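Local coordinates for blue (Type 1) copper domain protein (Nitrosopumilus maritimus, PDB 5FC9) that binds a mononuclear type 1 copper at an open site in its cupredoxin domain, the C-terminal part of a longer protein, and probably transfers electrons, at residues Q45-D48 with K52-Q55; N58-P61 with R67-H70. All coordinates share one frame; numbering follows the deposited sequence.

Contact 1: residues Q45-D48 with K52-Q55; sequences QSID and KVIQ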
loop_
_atom_site.group_PDB
_atom_site.type_symbol
_atom_site.label_atom_id
_atom_site.label_comp_id
_atom_site.label_asym_id
_atom_site.label_seq_id
_atom_site.Cartn_x
_atom_site.Cartn_y
_atom_site.Cartn_z
ATOM N N GLN A 45 -1.623 -19.931 8.864
ATOM C CA GLN A 45 -2.016 -19.960 10.279
ATOM C C GLN A 45 -3.444 -19.489 10.465
ATOM O O GLN A 45 -3.801 -18.389 10.040
ATOM C CB GLN A 45 -1.098 -19.069 11.124
ATOM C CG GLN A 45 0.377 -19.275 10.894
ATOM C CD GLN A 45 0.867 -20.569 11.461
ATOM O OE1 GLN A 45 0.390 -21.016 12.499
ATOM N NE2 GLN A 45 1.827 -21.191 10.783
ATOM N N SER A 46 -4.251 -20.292 11.148
ATOM C CA SER A 46 -5.591 -19.858 11.532
ATOM C C SER A 46 -5.474 -18.688 12.515
ATOM O O SER A 46 -4.599 -18.685 13.385
ATOM C CB SER A 46 -6.369 -21.029 12.147
ATOM O OG SER A 46 -5.539 -21.734 13.046
ATOM N N ILE A 47 -6.322 -17.673 12.337
ATOM C CA ILE A 47 -6.258 -16.479 13.186
ATOM C C ILE A 47 -7.620 -16.093 13.722
ATOM O O ILE A 47 -8.650 -16.502 13.176
ATOM C CB ILE A 47 -5.688 -15.253 12.438
ATOM C CG1 ILE A 47 -6.489 -14.978 11.158
ATOM C CG2 ILE A 47 -4.215 -15.446 12.169
ATOM C CD1 ILE A 47 -6.275 -13.550 10.589
ATOM N N ASP A 48 -7.605 -15.290 14.788
ATOM C CA ASP A 48 -8.818 -14.674 15.335
ATOM C C ASP A 48 -9.047 -13.293 14.732
ATOM O O ASP A 48 -8.298 -12.869 13.860
ATOM C CB ASP A 48 -8.759 -14.591 16.880
ATOM C CG ASP A 48 -7.608 -13.711 17.417
ATOM O OD1 ASP A 48 -7.074 -12.840 16.695
ATOM O OD2 ASP A 48 -7.238 -13.881 18.605
ATOM N N LYS A 52 -4.418 -12.537 15.695
ATOM C CA LYS A 52 -3.554 -13.345 16.539
ATOM C C LYS A 52 -3.708 -14.786 16.100
ATOM O O LYS A 52 -4.791 -15.204 15.713
ATOM C CB LYS A 52 -3.919 -13.191 18.019
ATOM C CG LYS A 52 -3.885 -11.747 18.498
ATOM C CD LYS A 52 -2.503 -11.121 18.310
ATOM C CE LYS A 52 -2.297 -9.978 19.298
ATOM N NZ LYS A 52 -2.505 -10.439 20.705
ATOM N N VAL A 53 -2.615 -15.537 16.147
ATOM C CA VAL A 53 -2.645 -16.908 15.675
ATOM C C VAL A 53 -3.372 -17.767 16.710
ATOM O O VAL A 53 -3.086 -17.671 17.904
ATOM C CB VAL A 53 -1.230 -17.450 15.432
ATOM C CG1 VAL A 53 -1.265 -18.940 15.112
ATOM C CG2 VAL A 53 -0.570 -16.699 14.280
ATOM N N ILE A 54 -4.323 -18.571 16.253
ATOM C CA ILE A 54 -5.022 -19.503 17.129
ATOM C C ILE A 54 -4.693 -20.904 16.676
ATOM O O ILE A 54 -4.253 -21.105 15.550
ATOM C CB ILE A 54 -6.551 -19.282 17.128
ATOM C CG1 ILE A 54 -7.146 -19.494 15.728
ATOM C CG2 ILE A 54 -6.867 -17.908 17.711
ATOM C CD1 ILE A 54 -8.658 -19.341 15.630
ATOM N N GLN A 55 -4.879 -21.882 17.555
ATOM C CA GLN A 55 -4.499 -23.242 17.204
ATOM C C GLN A 55 -5.676 -23.971 16.582
ATOM O O GLN A 55 -6.651 -24.279 17.251
ATOM C CB GLN A 55 -3.982 -23.991 18.437
ATOM C CG GLN A 55 -2.894 -23.252 19.188
ATOM C CD GLN A 55 -1.804 -22.729 18.265
ATOM O OE1 GLN A 55 -1.262 -23.465 17.443
ATOM N NE2 GLN A 55 -1.488 -21.447 18.393
#
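Asp48 OD1 is gripped by Lys52 N, a hydrogen bond of 2.9 Å whose donor comes from above the carboxylate plane, and more weakly by Asn50 N in the turn. The CG of Asp48 stands between the backbone N and the carbonyl carbon (chi1 62°), which turns the carboxylate back beside Lys52. OD1 thus takes the role that the backbone carbonyl of Asp48 would play in a regular ladder, a task that suits the short acidic chain. Without the carboxylate, as with an alanine here, Lys52 N would probably lose its acceptor and the turn its hold through Asn50. In the other direction Asp48 N gives Lys52 O a hydrogen bond of 3.0 Å, nearly in line with the C=O, and Ile47 CA adds a weaker CA-H...O contact to Lys52 O at 3.2 Å. The ammonium of Lys52 leads away from the carboxylate, whereas its CB and CG lie alongside it. Beyond the non-hydrogen-bonded pair Ile47 and Val53, whose side chains diverge, Ser46 O accepts Ile54 N at 2.9 Å with an N-H...O angle of 165°. Ser46 is small enough to keep OG close to the backbone, where it accepts the N-H of Phe57 and also reaches Ile54 O at 2.9 Å, though that proton has a rival acceptor. Ile54 fits by its branches: CG1 rests against the carbonyl of Ser46 and CG2 lies 3.9 Å from Asp48 CB. The methyls of Val53 meet Gln45 CB, and Ile47 CG2 is 4.4 Å from Val53 CG2. Two backbone bonds flanking a non-hydrogen-bonded pair, with a turn closed by an aspartate, make this a short antiparallel beta hairpin at the edge of the cupredoxin sandwich.

Contact 2: residues N58-P61 with R67-H70; sequences NSPP and RFEH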
loop_
_atom_site.group_PDB
_atom_site.type_symbol
_atom_site.label_atom_id
_atom_site.label_comp_id
_atom_site.label_asym_id
_atom_site.label_seq_id
_atom_site.Cartn_x
_atom_site.Cartn_y
_atom_site.Cartn_z
ATOM N N ASN A 58 -2.290 -24.907 11.359
ATOM C CA ASN A 58 -1.077 -24.136 11.521
ATOM C C ASN A 58 0.079 -24.879 10.883
ATOM O O ASN A 58 0.571 -25.878 11.414
ATOM C CB ASN A 58 -0.788 -23.879 13.000
ATOM C CG ASN A 58 -1.978 -23.288 13.735
ATOM O OD1 ASN A 58 -2.869 -24.020 14.180
ATOM N ND2 ASN A 58 -1.997 -21.959 13.876
ATOM N N SER A 59 0.508 -24.374 9.734
ATOM C CA SER A 59 1.488 -25.068 8.918
ATOM C C SER A 59 2.917 -24.822 9.367
ATOM O O SER A 59 3.226 -23.831 10.040
ATOM C CB SER A 59 1.330 -24.642 7.450
ATOM O OG SER A 59 2.064 -23.453 7.225
ATOM N N PRO A 60 3.819 -25.737 8.996
ATOM C CA PRO A 60 5.242 -25.425 9.067
ATOM C C PRO A 60 5.576 -24.390 7.992
ATOM O O PRO A 60 4.709 -24.086 7.168
ATOM C CB PRO A 60 5.922 -26.774 8.766
ATOM C CG PRO A 60 4.848 -27.790 8.817
ATOM C CD PRO A 60 3.580 -27.090 8.474
ATOM N N PRO A 61 6.809 -23.868 7.987
ATOM C CA PRO A 61 7.194 -23.057 6.830
ATOM C C PRO A 61 7.031 -23.879 5.554
ATOM O O PRO A 61 7.432 -25.053 5.523
ATOM C CB PRO A 61 8.664 -22.725 7.092
ATOM C CG PRO A 61 8.863 -22.950 8.559
ATOM C CD PRO A 61 7.914 -24.032 8.948
ATOM N N ARG A 67 3.368 -28.317 0.221
ATOM C CA ARG A 67 1.932 -28.390 0.415
ATOM C C ARG A 67 1.603 -28.534 1.886
ATOM O O ARG A 67 2.421 -29.017 2.675
ATOM C CB ARG A 67 1.345 -29.559 -0.376
ATOM C CG ARG A 67 1.522 -29.407 -1.876
ATOM C CD ARG A 67 0.623 -30.331 -2.674
ATOM N NE ARG A 67 0.339 -29.753 -3.985
ATOM C CZ ARG A 67 0.963 -30.085 -5.111
ATOM N NH1 ARG A 67 1.908 -31.018 -5.104
ATOM N NH2 ARG A 67 0.633 -29.487 -6.248
ATOM N N PHE A 68 0.407 -28.093 2.249
ATOM C CA PHE A 68 -0.096 -28.240 3.612
ATOM C C PHE A 68 -1.559 -28.628 3.544
ATOM O O PHE A 68 -2.319 -28.065 2.758
ATOM C CB PHE A 68 0.084 -26.941 4.407
ATOM C CG PHE A 68 -0.633 -26.942 5.735
ATOM C CD1 PHE A 68 -0.195 -27.750 6.774
ATOM C CD2 PHE A 68 -1.739 -26.127 5.935
ATOM C CE1 PHE A 68 -0.856 -27.747 8.001
ATOM C CE2 PHE A 68 -2.407 -26.121 7.149
ATOM C CZ PHE A 68 -1.964 -26.935 8.183
ATOM N N GLU A 69 -1.957 -29.611 4.352
ATOM C CA GLU A 69 -3.332 -30.093 4.320
ATOM C C GLU A 69 -4.003 -29.969 5.680
ATOM O O GLU A 69 -3.357 -30.104 6.717
ATOM C CB GLU A 69 -3.387 -31.553 3.856
ATOM C CG GLU A 69 -2.899 -31.768 2.430
ATOM C CD GLU A 69 -3.372 -33.081 1.833
ATOM O OE1 GLU A 69 -3.553 -34.054 2.598
ATOM O OE2 GLU A 69 -3.573 -33.136 0.597
ATOM N N HIS A 70 -5.303 -29.698 5.653
ATOM C CA HIS A 70 -6.124 -29.751 6.864
ATOM C C HIS A 70 -7.528 -30.262 6.552
ATOM O O HIS A 70 -8.150 -29.850 5.566
ATOM C CB HIS A 70 -6.202 -28.375 7.522
ATOM C CG HIS A 70 -6.977 -28.360 8.805
ATOM N ND1 HIS A 70 -6.481 -28.889 9.977
ATOM C CD2 HIS A 70 -8.200 -27.863 9.103
ATOM C CE1 HIS A 70 -7.370 -28.725 10.940
ATOM N NE2 HIS A 70 -8.424 -28.109 10.437
#
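Phe68 carries its CG anti to the backbone N (chi1 170°), which swings the ring out from strand 67-72 toward the loop, while the chi1 of Ser59 (85°) turns OG away from that ring and leaves the CB hydrogens toward its face. The two meet squarely. Ser59 CB lies 3.5 Å from the centroid of the Phe68 ring and only 14° off the ring normal, a CH-pi contact over the centre of one face. A broad, flat side chain suits this place because the loop lies across it like a strap: Pro60 CD approaches Phe68 CD1 obliquely at 4.2 Å, and Asn58 N stands 3.8 Å from Phe68 CZ, also oblique. The small serine lets its backbone come down close to the ring, with Ser59 CA 3.7 Å from Phe68 CE1. Its hydroxyl is engaged on the far side: Ser59 OG donates to Pro60 O at 2.7 Å, and it also takes the N-H of Ile44. These two bonds hold the hydroxyl turned away and help fix which CB hydrogens meet the ring. Proline suits the next position because it sets a ring CH2, with no N-H needing a partner, beside Phe68. Leu62, farther along the loop, also touches Phe68, and the backbone of Phe68 pairs with Trp34 of strand 30-36, so the ring grows from a strand already held in its sheet. The copper-binding His42 lies about 7 Å from Ser59, side chain to side chain. Chemically the contact rests on dispersion and on the pi face; the oxygen on Ser59 CB would make its C-H groups slightly acidic, which probably strengthens their attraction to the ring, while the hydroxyl's own needs are met by Pro60 O and Ile44 N.

Contact 1 precedes contact 2 in the sequence, the two lying in series with their centres 13 Å apart. The hairpin of contact 1 begins in strand 45-47, an outer strand of the four-stranded sheet with 76-81, 89-94 and 23-26, whereas contact 2 packs the loop after strand 53-54 on strand 67-72, an outer strand of the three-stranded sheet. The loop is thus a connection between the two halves of the sandwich. The amide of Gln45 joins the contacts, OE1 bonding Asn58 ND2 and NE2 making a weak bond to Ser59 O. Copper lies about 9 Å from the side chains of both Gln45 and Ser59, which places this junction close behind the metal site.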